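Local coordinates for DNA repair protein RAD2 (Saccharomyces cerevisiae, PDB 4Q0W) that cuts single-stranded DNA as a magnesium-dependent endonuclease, making an essential incision in the excision repair of DNA damaged by UV light, bulky adducts or cross-links, at residues K83-T86 and I87-R90; K249-P253 and V254-E258; I257-I260 and A261-N265; G264-K267 and N268-D271; I302-D305 and D306-S310. All blocks are in the same frame, centred on the assembly; numbering follows the deposited sequence.

Contact 1 (K83-T86 and I87-R90)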
# COMPACT_ATOMS: atom_id res chain seq x y z
N LYS A 83 -23.71 -14.85 6.25
CA LYS A 83 -22.37 -15.17 5.76
C LYS A 83 -22.39 -15.67 4.32
O LYS A 83 -21.61 -15.20 3.48
CB LYS A 83 -21.71 -16.22 6.67
CG LYS A 83 -20.29 -16.60 6.25
CD LYS A 83 -19.53 -17.33 7.37
CE LYS A 83 -18.09 -17.67 6.97
NZ LYS A 83 -17.41 -18.52 8.00
N ARG A 84 -23.28 -16.62 4.02
CA ARG A 84 -23.37 -17.16 2.66
C ARG A 84 -23.67 -16.03 1.68
O ARG A 84 -23.07 -15.95 0.59
CB ARG A 84 -24.44 -18.26 2.59
CG ARG A 84 -24.49 -19.00 1.23
CD ARG A 84 -25.29 -20.30 1.30
NE ARG A 84 -26.51 -20.17 2.09
CZ ARG A 84 -27.68 -19.75 1.61
NH1 ARG A 84 -28.73 -19.66 2.41
NH2 ARG A 84 -27.80 -19.42 0.33
N GLU A 85 -24.55 -15.12 2.08
CA GLU A 85 -24.93 -14.01 1.22
C GLU A 85 -23.78 -13.03 1.02
O GLU A 85 -23.50 -12.61 -0.11
CB GLU A 85 -26.16 -13.29 1.79
CG GLU A 85 -27.43 -14.15 1.72
CD GLU A 85 -28.58 -13.56 2.50
OE1 GLU A 85 -29.73 -14.02 2.30
OE2 GLU A 85 -28.34 -12.65 3.33
N THR A 86 -23.12 -12.65 2.12
CA THR A 86 -22.00 -11.71 2.07
C THR A 86 -20.89 -12.22 1.14
O THR A 86 -20.43 -11.52 0.24
CB THR A 86 -21.36 -11.50 3.46
OG1 THR A 86 -22.33 -10.97 4.38
CG2 THR A 86 -20.15 -10.54 3.36
N ILE A 87 -20.46 -13.45 1.39
CA ILE A 87 -19.37 -14.03 0.63
C ILE A 87 -19.70 -14.19 -0.86
O ILE A 87 -18.88 -13.87 -1.72
CB ILE A 87 -18.97 -15.40 1.22
CG1 ILE A 87 -18.42 -15.21 2.63
CG2 ILE A 87 -17.94 -16.11 0.31
CD1 ILE A 87 -18.13 -16.52 3.35
N ARG A 88 -20.90 -14.68 -1.16
CA ARG A 88 -21.27 -14.86 -2.56
C ARG A 88 -21.31 -13.50 -3.28
O ARG A 88 -20.88 -13.38 -4.43
CB ARG A 88 -22.59 -15.63 -2.72
CG ARG A 88 -23.85 -14.81 -2.44
CD ARG A 88 -25.12 -15.65 -2.50
NE ARG A 88 -26.31 -14.81 -2.36
CZ ARG A 88 -27.47 -15.22 -1.87
NH1 ARG A 88 -27.61 -16.48 -1.46
NH2 ARG A 88 -28.49 -14.38 -1.77
N GLN A 89 -21.80 -12.46 -2.59
CA GLN A 89 -21.86 -11.14 -3.20
C GLN A 89 -20.45 -10.59 -3.42
O GLN A 89 -20.17 -9.97 -4.45
CB GLN A 89 -22.71 -10.18 -2.36
CG GLN A 89 -24.20 -10.49 -2.46
CD GLN A 89 -25.02 -9.84 -1.37
OE1 GLN A 89 -24.55 -8.94 -0.65
NE2 GLN A 89 -26.26 -10.31 -1.22
N ARG A 90 -19.57 -10.84 -2.46
CA ARG A 90 -18.17 -10.41 -2.59
C ARG A 90 -17.58 -11.01 -3.87
O ARG A 90 -16.99 -10.29 -4.69
CB ARG A 90 -17.38 -10.83 -1.35
CG ARG A 90 -15.87 -10.57 -1.39
CD ARG A 90 -15.21 -11.11 -0.12
NE ARG A 90 -15.70 -10.42 1.07
CZ ARG A 90 -15.77 -10.96 2.29
NH1 ARG A 90 -15.38 -12.21 2.49
NH2 ARG A 90 -16.25 -10.24 3.30
O HOH W 1 -29.87 -16.49 0.86
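With CG anti to the backbone N (chi1 -179°) and the rest of the chain extended, Lys83 runs alongside Ile87, whose CG1 arm is swung beside its own backbone N (chi1 -64°). The two side chains point the same way, Ile87 CD1 lying 3.6 Å from Lys83 CG and 3.8 Å from its CE. Cutting Ile87 back to an alanine would take away the whole branched end and is likely to leave the Lys83 stem without support on this side, freer to swing. The pair lies on helix 81-98 of the N-domain, which probably corresponds to part of the helical gateway of XPG/RAD2 nucleases. Lys83 reaches toward the metal site, touching Glu171 and making a long, weak ion pair with Asp243. Lys83 O accepts from Ile87 N at 3.0 Å, nearly straight. Arg88 lays one guanidinium face over Glu85 CG, which is 3.7 Å from Arg88 NH2. The charged ends do not form a salt bridge; instead a water donates to Glu85 OE1 and accepts from Arg88 NH1. Arg88 NH1 lies 3.4 Å from Arg84 NH2, a like-charged approach that the nearby carboxylate probably eases. Thr86 CG2 touches Arg90 NH2 at 3.9 Å, the guanidinium being held by Ser242.

Contact 2 (K249-P253 and V254-E258). With K (potassium ion), chain F; nucleotides of chain D.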
# COMPACT_ATOMS: atom_id res chain seq x y z
N LYS A 249 -15.81 0.72 0.69
CA LYS A 249 -14.59 1.00 -0.07
C LYS A 249 -13.86 2.20 0.54
O LYS A 249 -14.49 3.19 0.94
CB LYS A 249 -14.91 1.27 -1.54
CG LYS A 249 -13.70 1.71 -2.35
CD LYS A 249 -14.03 1.96 -3.81
CE LYS A 249 -12.77 2.37 -4.57
NZ LYS A 249 -13.07 2.71 -5.99
N GLY A 250 -12.54 2.09 0.65
CA GLY A 250 -11.75 3.19 1.17
C GLY A 250 -11.60 3.16 2.68
O GLY A 250 -10.77 3.89 3.23
N MET A 251 -12.40 2.34 3.36
CA MET A 251 -12.29 2.26 4.81
C MET A 251 -11.32 1.17 5.28
O MET A 251 -11.68 -0.00 5.40
CB MET A 251 -13.66 2.06 5.47
CG MET A 251 -14.63 3.21 5.27
SD MET A 251 -14.24 4.70 6.24
CE MET A 251 -13.61 5.75 4.92
N GLY A 252 -10.08 1.58 5.56
CA GLY A 252 -9.12 0.70 6.21
C GLY A 252 -9.12 0.97 7.70
O GLY A 252 -9.96 1.75 8.18
N PRO A 253 -8.19 0.35 8.45
CA PRO A 253 -8.21 0.45 9.91
C PRO A 253 -8.05 1.88 10.40
O PRO A 253 -8.63 2.22 11.44
CB PRO A 253 -7.01 -0.41 10.35
CG PRO A 253 -6.14 -0.54 9.11
CD PRO A 253 -7.09 -0.50 7.95
N VAL A 254 -7.30 2.71 9.67
CA VAL A 254 -7.10 4.09 10.11
C VAL A 254 -8.39 4.89 9.98
O VAL A 254 -8.84 5.51 10.94
CB VAL A 254 -6.03 4.80 9.27
CG1 VAL A 254 -5.88 6.25 9.74
CG2 VAL A 254 -4.69 4.08 9.37
N SER A 255 -8.96 4.88 8.78
CA SER A 255 -10.15 5.68 8.51
C SER A 255 -11.34 5.19 9.33
O SER A 255 -12.16 5.99 9.78
CB SER A 255 -10.48 5.64 7.02
OG SER A 255 -9.32 5.83 6.24
N SER A 256 -11.42 3.87 9.54
CA SER A 256 -12.57 3.30 10.24
C SER A 256 -12.56 3.70 11.70
O SER A 256 -13.60 4.08 12.26
CB SER A 256 -12.58 1.78 10.09
OG SER A 256 -12.71 1.42 8.73
N ILE A 257 -11.39 3.62 12.33
CA ILE A 257 -11.24 4.07 13.71
C ILE A 257 -11.59 5.56 13.82
O ILE A 257 -12.27 5.96 14.77
CB ILE A 257 -9.81 3.80 14.24
CG1 ILE A 257 -9.61 2.32 14.49
CG2 ILE A 257 -9.57 4.54 15.58
CD1 ILE A 257 -10.53 1.76 15.57
N GLU A 258 -11.15 6.37 12.86
CA GLU A 258 -11.45 7.80 12.88
C GLU A 258 -12.96 8.05 12.84
O GLU A 258 -13.47 8.89 13.59
CB GLU A 258 -10.78 8.52 11.72
CG GLU A 258 -9.28 8.71 11.89
CD GLU A 258 -8.60 9.24 10.63
OE1 GLU A 258 -9.30 9.46 9.62
OE2 GLU A 258 -7.37 9.44 10.66
K K F . -12.62 -1.66 2.95
P DA D 9 -6.83 3.31 5.80
OP1 DA D 9 -8.22 3.70 6.15
OP2 DA D 9 -6.07 2.42 6.72
O5' DA D 9 -6.85 2.65 4.33
C5' DA D 9 -7.40 3.40 3.25
C4' DA D 9 -7.32 2.59 1.97
O4' DA D 9 -5.93 2.40 1.59
C3' DA D 9 -7.93 1.19 2.03
O3' DA D 9 -8.74 1.09 0.88
C2' DA D 9 -6.72 0.24 1.99
C1' DA D 9 -5.73 1.07 1.18
N9 DA D 9 -4.32 0.82 1.43
C8 DA D 9 -3.69 0.88 2.65
N7 DA D 9 -2.40 0.63 2.58
C5 DA D 9 -2.17 0.42 1.23
C6 DA D 9 -1.00 0.10 0.52
N6 DA D 9 0.19 -0.03 1.12
N1 DA D 9 -1.11 -0.06 -0.83
C2 DA D 9 -2.32 0.08 -1.40
N3 DA D 9 -3.49 0.37 -0.82
C4 DA D 9 -3.34 0.53 0.50
P DC D 10 -9.67 -0.21 0.65
OP1 DC D 10 -10.80 0.27 -0.20
OP2 DC D 10 -9.93 -0.90 1.93
O5' DC D 10 -8.75 -1.18 -0.23
C5' DC D 10 -8.38 -0.66 -1.50
C4' DC D 10 -7.52 -1.67 -2.22
O4' DC D 10 -6.20 -1.69 -1.64
C3' DC D 10 -8.05 -3.11 -2.18
O3' DC D 10 -8.19 -3.46 -3.55
C2' DC D 10 -6.96 -3.89 -1.43
C1' DC D 10 -5.73 -3.02 -1.67
N1 DC D 10 -4.62 -3.02 -0.67
C2 DC D 10 -3.32 -3.30 -1.12
O2 DC D 10 -3.16 -3.55 -2.32
N3 DC D 10 -2.29 -3.30 -0.24
C4 DC D 10 -2.52 -3.02 1.04
N4 DC D 10 -1.47 -3.02 1.86
C5 DC D 10 -3.84 -2.72 1.53
C6 DC D 10 -4.86 -2.73 0.65
P DG D 8 -1.82 7.42 7.77
OP1 DG D 8 -2.68 8.21 8.68
OP2 DG D 8 -0.75 6.52 8.28
O5' DG D 8 -2.73 6.51 6.82
C5' DG D 8 -3.77 7.15 6.11
C4' DG D 8 -4.32 6.17 5.11
O4' DG D 8 -3.35 5.96 4.05
C3' DG D 8 -4.65 4.80 5.71
O3' DG D 8 -6.05 4.70 5.59
C2' DG D 8 -3.83 3.81 4.86
C1' DG D 8 -3.47 4.63 3.63
N9 DG D 8 -2.21 4.25 2.98
C8 DG D 8 -0.96 4.09 3.53
N7 DG D 8 -0.06 3.74 2.64
C5 DG D 8 -0.76 3.67 1.44
C6 DG D 8 -0.33 3.34 0.14
O6 DG D 8 0.81 3.04 -0.22
N1 DG D 8 -1.37 3.38 -0.78
C2 DG D 8 -2.68 3.71 -0.47
N2 DG D 8 -3.57 3.71 -1.47
N3 DG D 8 -3.09 4.02 0.75
C4 DG D 8 -2.09 3.97 1.64
O HOH W 2 -11.48 -3.45 4.49
O HOH W 3 -13.08 -2.87 0.74
O HOH W 4 -14.12 -3.76 3.07
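Gly252 O is gripped twice by Ser256, by the backbone N at 2.9 Å, nearly along the C=O axis, and by OG at 2.8 Å, from above the carbonyl plane. Gly252 is the N-cap of helix 253-263, the second helix of the helix-two-turn-helix (H2TH) motif with which XPG/RAD2 nucleases hold the DNA backbone. Ser256 OG reaches back over the carbonyl because it stands beside its own backbone N (chi1 -62°), where it also meets Met251 CB. Met251, bent at chi2 and chi3, brings CE to 3.8 Å from Ser255 CB, so the loop and the first helical turn pack together at the bend.

The start of the helix faces the phosphate of DA9 of chain D. Ser255 N donates to its OP1 at 3.0 Å, Val254 N donates to its OP2 at 3.2 Å, and Gly252 N adds a weak bond to OP1. The hydroxyl of Ser255 also lies on OP1, modelled implausibly short. These backbone donors at a helix N-terminus would favour the phosphate's charge. Any side chain on Gly252 would run into DA9 O5'. A potassium ion joins the loop to the next nucleotide: Met251 O, at 3.1 Å, and Leu248 O coordinate it together with three waters and OP2 of DC10 of chain D. The other phosphate oxygen, DC10 OP1, takes a hydrogen bond of 2.7 Å from Gly250 N.

Contact 3 (I257-I260 and A261-N265)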
# COMPACT_ATOMS: atom_id res chain seq x y z
N ILE A 257 -11.39 3.62 12.33
CA ILE A 257 -11.24 4.07 13.71
C ILE A 257 -11.59 5.56 13.82
O ILE A 257 -12.27 5.96 14.77
CB ILE A 257 -9.81 3.80 14.24
CG1 ILE A 257 -9.61 2.32 14.49
CG2 ILE A 257 -9.57 4.54 15.58
CD1 ILE A 257 -10.53 1.76 15.57
N GLU A 258 -11.15 6.37 12.86
CA GLU A 258 -11.45 7.80 12.88
C GLU A 258 -12.96 8.05 12.84
O GLU A 258 -13.47 8.89 13.59
CB GLU A 258 -10.78 8.52 11.72
CG GLU A 258 -9.28 8.71 11.89
CD GLU A 258 -8.60 9.24 10.63
OE1 GLU A 258 -9.30 9.46 9.62
OE2 GLU A 258 -7.37 9.44 10.66
N VAL A 259 -13.66 7.33 11.97
CA VAL A 259 -15.11 7.47 11.87
C VAL A 259 -15.82 7.19 13.21
O VAL A 259 -16.69 7.96 13.65
CB VAL A 259 -15.68 6.54 10.77
CG1 VAL A 259 -17.19 6.39 10.91
CG2 VAL A 259 -15.32 7.07 9.39
N ILE A 260 -15.44 6.10 13.86
CA ILE A 260 -16.07 5.76 15.13
C ILE A 260 -15.73 6.81 16.19
O ILE A 260 -16.59 7.22 16.97
CB ILE A 260 -15.64 4.36 15.61
CG1 ILE A 260 -16.05 3.31 14.59
CG2 ILE A 260 -16.24 4.04 16.98
CD1 ILE A 260 -17.54 3.30 14.26
N ALA A 261 -14.48 7.27 16.21
CA ALA A 261 -14.06 8.28 17.17
C ALA A 261 -14.78 9.61 16.96
O ALA A 261 -15.25 10.23 17.91
CB ALA A 261 -12.54 8.47 17.10
N GLU A 262 -14.87 10.04 15.71
CA GLU A 262 -15.44 11.36 15.43
C GLU A 262 -16.97 11.39 15.48
O GLU A 262 -17.53 12.39 15.91
CB GLU A 262 -14.92 11.90 14.09
CG GLU A 262 -14.65 13.41 14.09
CD GLU A 262 -13.38 13.79 14.84
OE1 GLU A 262 -12.75 14.80 14.46
OE2 GLU A 262 -13.00 13.08 15.80
N PHE A 263 -17.64 10.31 15.08
CA PHE A 263 -19.10 10.31 15.05
C PHE A 263 -19.78 9.51 16.17
O PHE A 263 -20.99 9.64 16.40
CB PHE A 263 -19.60 9.86 13.66
CG PHE A 263 -19.15 10.76 12.55
CD1 PHE A 263 -19.85 11.94 12.28
CD2 PHE A 263 -18.02 10.47 11.81
CE1 PHE A 263 -19.43 12.80 11.27
CE2 PHE A 263 -17.59 11.33 10.79
CZ PHE A 263 -18.31 12.49 10.52
N GLY A 264 -19.01 8.67 16.86
CA GLY A 264 -19.59 7.86 17.92
C GLY A 264 -20.23 6.59 17.42
O GLY A 264 -19.97 5.50 17.94
N ASN A 265 -21.09 6.71 16.41
CA ASN A 265 -21.72 5.55 15.79
C ASN A 265 -22.08 5.78 14.32
O ASN A 265 -22.03 6.91 13.83
CB ASN A 265 -22.93 5.05 16.60
CG ASN A 265 -24.13 6.01 16.57
OD1 ASN A 265 -24.42 6.66 15.55
ND2 ASN A 265 -24.83 6.09 17.69
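Val259 and Phe263 meet one turn apart near the C-terminal end of helix 253-263, the second helix of the DNA-binding H2TH motif in the I-domain.

The backbone bonds form an unbroken i to i+4 series. Ala261 N binds Ile257 O at 2.9 Å, Glu262 N binds Glu258 O at 2.8 Å, and Phe263 N binds Val259 O at 2.9 Å. All three are fairly straight at the hydrogen.

Phe263 turns its ring back along the helix: with CG beside the backbone N (chi1 -61°), the ring presents its edge to the preceding turn. Round the ring, Val259 O lies near the plane, 3.4 Å from Phe263 CD2, and Val259 CG1 makes the looser apolar contact with that CD2 at 4.3 Å. Further out, Phe263 meets the rings of Phe269 and Trp272 on helix 266-278 and touches Leu293 of helix 288-299, while Val259 and Ile260 turn to Leu239 and Leu236 of helix 230-240. The helix is thereby wedged among three others.

The helix end is marked by glycine. Gly264 leaves helical geometry with a positive phi of 83°, where a beta carbon would be forced against the carbonyl of Phe263, which explains a glycine here. The turn still carries a last bond: Gly264 N reaches Ile260 O at 2.8 Å, bent to 135° at the hydrogen and set above the carbonyl plane. One residue on, the chain turns away with a weak bond of 2.9 Å from Asn265 N to Phe263 O.

Contact 4 (G264-K267 and N268-D271)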
# COMPACT_ATOMS: atom_id res chain seq x y z
N GLY A 264 -19.01 8.67 16.86
CA GLY A 264 -19.59 7.86 17.92
C GLY A 264 -20.23 6.59 17.42
O GLY A 264 -19.97 5.50 17.94
N ASN A 265 -21.09 6.71 16.41
CA ASN A 265 -21.72 5.55 15.79
C ASN A 265 -22.08 5.78 14.32
O ASN A 265 -22.03 6.91 13.83
CB ASN A 265 -22.93 5.05 16.60
CG ASN A 265 -24.13 6.01 16.57
OD1 ASN A 265 -24.42 6.66 15.55
ND2 ASN A 265 -24.83 6.09 17.69
N LEU A 266 -22.48 4.71 13.64
CA LEU A 266 -22.69 4.74 12.20
C LEU A 266 -23.94 5.52 11.79
O LEU A 266 -23.99 6.08 10.70
CB LEU A 266 -22.80 3.30 11.66
CG LEU A 266 -21.53 2.45 11.82
CD1 LEU A 266 -21.70 1.09 11.18
CD2 LEU A 266 -20.31 3.17 11.24
N LYS A 267 -24.95 5.54 12.66
CA LYS A 267 -26.16 6.33 12.39
C LYS A 267 -25.80 7.81 12.33
O LYS A 267 -26.18 8.52 11.39
CB LYS A 267 -27.23 6.08 13.46
CG LYS A 267 -28.44 7.03 13.35
CD LYS A 267 -29.24 6.80 12.05
CE LYS A 267 -30.38 7.84 11.86
NZ LYS A 267 -31.13 8.14 13.13
N ASN A 268 -25.02 8.26 13.32
CA ASN A 268 -24.54 9.63 13.33
C ASN A 268 -23.67 9.94 12.12
O ASN A 268 -23.76 11.03 11.54
CB ASN A 268 -23.79 9.94 14.64
CG ASN A 268 -24.65 9.73 15.87
OD1 ASN A 268 -25.88 9.59 15.76
ND2 ASN A 268 -24.02 9.68 17.04
N PHE A 269 -22.83 8.99 11.74
CA PHE A 269 -21.98 9.14 10.56
C PHE A 269 -22.88 9.26 9.31
O PHE A 269 -22.71 10.19 8.51
CB PHE A 269 -21.00 7.94 10.49
CG PHE A 269 -20.24 7.80 9.19
CD1 PHE A 269 -19.47 8.84 8.69
CD2 PHE A 269 -20.26 6.59 8.51
CE1 PHE A 269 -18.75 8.68 7.48
CE2 PHE A 269 -19.55 6.42 7.30
CZ PHE A 269 -18.79 7.46 6.79
N LYS A 270 -23.84 8.35 9.17
CA LYS A 270 -24.73 8.38 8.01
C LYS A 270 -25.48 9.70 7.93
O LYS A 270 -25.48 10.36 6.88
CB LYS A 270 -25.74 7.23 8.04
CG LYS A 270 -26.77 7.34 6.89
CD LYS A 270 -27.67 6.11 6.80
CE LYS A 270 -28.65 6.01 7.97
NZ LYS A 270 -29.46 4.74 7.88
N ASP A 271 -26.10 10.11 9.04
CA ASP A 271 -26.85 11.36 9.07
C ASP A 271 -25.96 12.54 8.64
O ASP A 271 -26.35 13.36 7.81
CB ASP A 271 -27.46 11.61 10.47
CG ASP A 271 -28.61 10.66 10.78
OD1 ASP A 271 -29.18 10.06 9.84
OD2 ASP A 271 -28.95 10.50 11.97
O HOH W 5 -27.37 8.11 17.28
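This is an N-cap and first-turn contact, Asn265 meeting Asn268 where helix 266-278 begins, soon after helix 253-263. A chi1 of 69° places Asn265 CG between its backbone N and carbonyl carbon, aiming OD1 at the helix start. Asn265 OD1 accepts from Asn268 N at 2.8 Å, the bond nearly straight at 173°, and Asn265 O takes Phe269 N at 3.1 Å in the carbonyl plane. The two amide groups are turned 45° apart and linked through a water that accepts from Asn265 ND2 and donates to Asn268 OD1; Asn268 ND2 goes back to Phe263 O. With an alanine here OD1 is gone, and the N-H of Asn268 would probably lose its cap and the first turn fray. At the surface Lys267 crosses Asp271, one turn further on: bends at chi2 and chi4 bring its end to the carboxylate, and NZ forms a salt bridge of 3.4 Å with Asp271 OD2, although Lys267 CE lies nearer, at 3.0 Å. On the inner side Leu266 CD2 touches Phe269 CD2 at 4.4 Å. The helix packs by this face: Leu266 meets Ile260 of helix 253-263 and Leu239 of helix 230-240, while Phe269 reaches Val259 and, on helix 288-299, Leu293 and Leu297.

Contact 5 (I302-D305 and D306-S310)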
# COMPACT_ATOMS: atom_id res chain seq x y z
N ILE A 302 -19.86 6.33 -2.30
CA ILE A 302 -20.43 5.67 -1.13
C ILE A 302 -21.91 6.02 -1.01
O ILE A 302 -22.30 7.18 -1.13
CB ILE A 302 -19.70 6.06 0.17
CG1 ILE A 302 -18.21 5.67 0.10
CG2 ILE A 302 -20.38 5.40 1.37
CD1 ILE A 302 -17.97 4.18 -0.03
N ILE A 303 -22.73 5.00 -0.77
CA ILE A 303 -24.15 5.18 -0.54
C ILE A 303 -24.45 4.62 0.84
O ILE A 303 -24.21 3.44 1.09
CB ILE A 303 -24.98 4.42 -1.58
CG1 ILE A 303 -24.68 4.93 -2.99
CG2 ILE A 303 -26.48 4.54 -1.28
CD1 ILE A 303 -25.17 3.99 -4.08
N LEU A 304 -24.98 5.45 1.73
CA LEU A 304 -25.39 4.96 3.04
C LEU A 304 -26.91 5.04 3.14
O LEU A 304 -27.49 6.14 3.26
CB LEU A 304 -24.73 5.77 4.16
CG LEU A 304 -23.22 5.92 3.99
CD1 LEU A 304 -22.65 6.84 5.07
CD2 LEU A 304 -22.54 4.55 4.06
N ASP A 305 -27.55 3.87 3.07
CA ASP A 305 -29.00 3.77 3.00
C ASP A 305 -29.55 3.22 4.31
O ASP A 305 -28.88 3.29 5.34
CB ASP A 305 -29.38 2.88 1.81
CG ASP A 305 -28.70 1.51 1.85
OD1 ASP A 305 -28.38 1.00 2.95
OD2 ASP A 305 -28.49 0.92 0.76
N ASP A 306 -30.75 2.64 4.27
CA ASP A 306 -31.41 2.15 5.49
C ASP A 306 -30.80 0.85 6.02
O ASP A 306 -31.09 0.43 7.14
CB ASP A 306 -32.91 1.98 5.27
CG ASP A 306 -33.59 3.29 4.97
OD1 ASP A 306 -33.35 4.26 5.71
OD2 ASP A 306 -34.35 3.36 3.97
N ASP A 307 -29.96 0.22 5.21
CA ASP A 307 -29.25 -0.95 5.69
C ASP A 307 -27.95 -0.52 6.38
O ASP A 307 -27.13 -1.36 6.75
CB ASP A 307 -28.95 -1.92 4.54
CG ASP A 307 -28.58 -3.31 5.03
OD1 ASP A 307 -29.09 -3.73 6.10
OD2 ASP A 307 -27.78 -3.99 4.35
N PHE A 308 -27.77 0.78 6.58
CA PHE A 308 -26.53 1.24 7.19
C PHE A 308 -26.81 2.14 8.38
O PHE A 308 -27.34 3.23 8.21
CB PHE A 308 -25.67 1.98 6.16
CG PHE A 308 -24.30 2.32 6.67
CD1 PHE A 308 -24.08 3.50 7.39
CD2 PHE A 308 -23.23 1.48 6.44
CE1 PHE A 308 -22.83 3.81 7.87
CE2 PHE A 308 -21.97 1.78 6.90
CZ PHE A 308 -21.77 2.95 7.62
N PRO A 309 -26.46 1.69 9.59
CA PRO A 309 -25.90 0.37 9.88
C PRO A 309 -26.97 -0.72 9.74
O PRO A 309 -28.17 -0.42 9.67
CB PRO A 309 -25.47 0.49 11.35
CG PRO A 309 -26.45 1.50 11.92
CD PRO A 309 -26.67 2.49 10.81
N SER A 310 -26.52 -1.97 9.67
CA SER A 310 -27.42 -3.09 9.41
C SER A 310 -27.82 -3.76 10.71
O SER A 310 -26.96 -4.22 11.47
CB SER A 310 -26.74 -4.10 8.49
OG SER A 310 -27.45 -5.34 8.48
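Asp305 uses both its backbone and its side-chain oxygen to bind the residues that follow, forming a type I beta turn from Asp305 to Phe308 with an Asx turn at its start. Asp305 O accepts from Phe308 N at 3.0 Å, the donor lying well above the carbonyl plane. Asp305 OD1 accepts from Asp307 N at 2.9 Å, again from above the plane of the carboxylate. The side chain can do this because chi1 of 54° folds CG back between the backbone N and the carbonyl carbon, over the turn. Three aspartates follow one another here, and the charge of Asp305, its OD1 5.2 Å from Asp307 OD2, is probably eased by the N-H of Asp307 and, at this exposed position, by solvent.

Several backbone oxygens of the loop also accept from helix 266-278. Lys270 donates through NZ to both Asp305 O and Phe308 O, so that one ammonium group spans the turn, while Asn274 ND2 donates to Leu304 O and Tyr273 OH to Ile302 O. Past the cis peptide bond before Pro309, Ser310 N binds Gln238 OE1 and Ser310 OG caps Val313 N at the start of helix 311-318.

Leu304 and Phe308 point the same way, and the CD2 methyl of Leu304 sits over the centre of the Phe308 ring in a CH-pi contact, 3.7 Å from the centroid and 4° off the ring normal.

Contact 1 stands apart on helix 81-98 of the N-domain, on the active-site side, its centre about 17 Å from that of contact 5 and about 21 Å from that of contact 2. The other four follow in chain order and cluster on the same side of the chain's centre. Contacts 2 and 3 share Ile257 and Glu258 on helix 253-263; contacts 3 and 4 share Gly264 and Asn265, the link to helix 266-278, their centres about 8 Å apart. Contact 5, the loop between helices 288-299 and 311-318, comes last yet is joined to contact 4 by hydrogen bonds from Lys270 and touches contact 2 through Ile302. The DNA-gripping loop of contact 2 is thus continuous with the helices behind it.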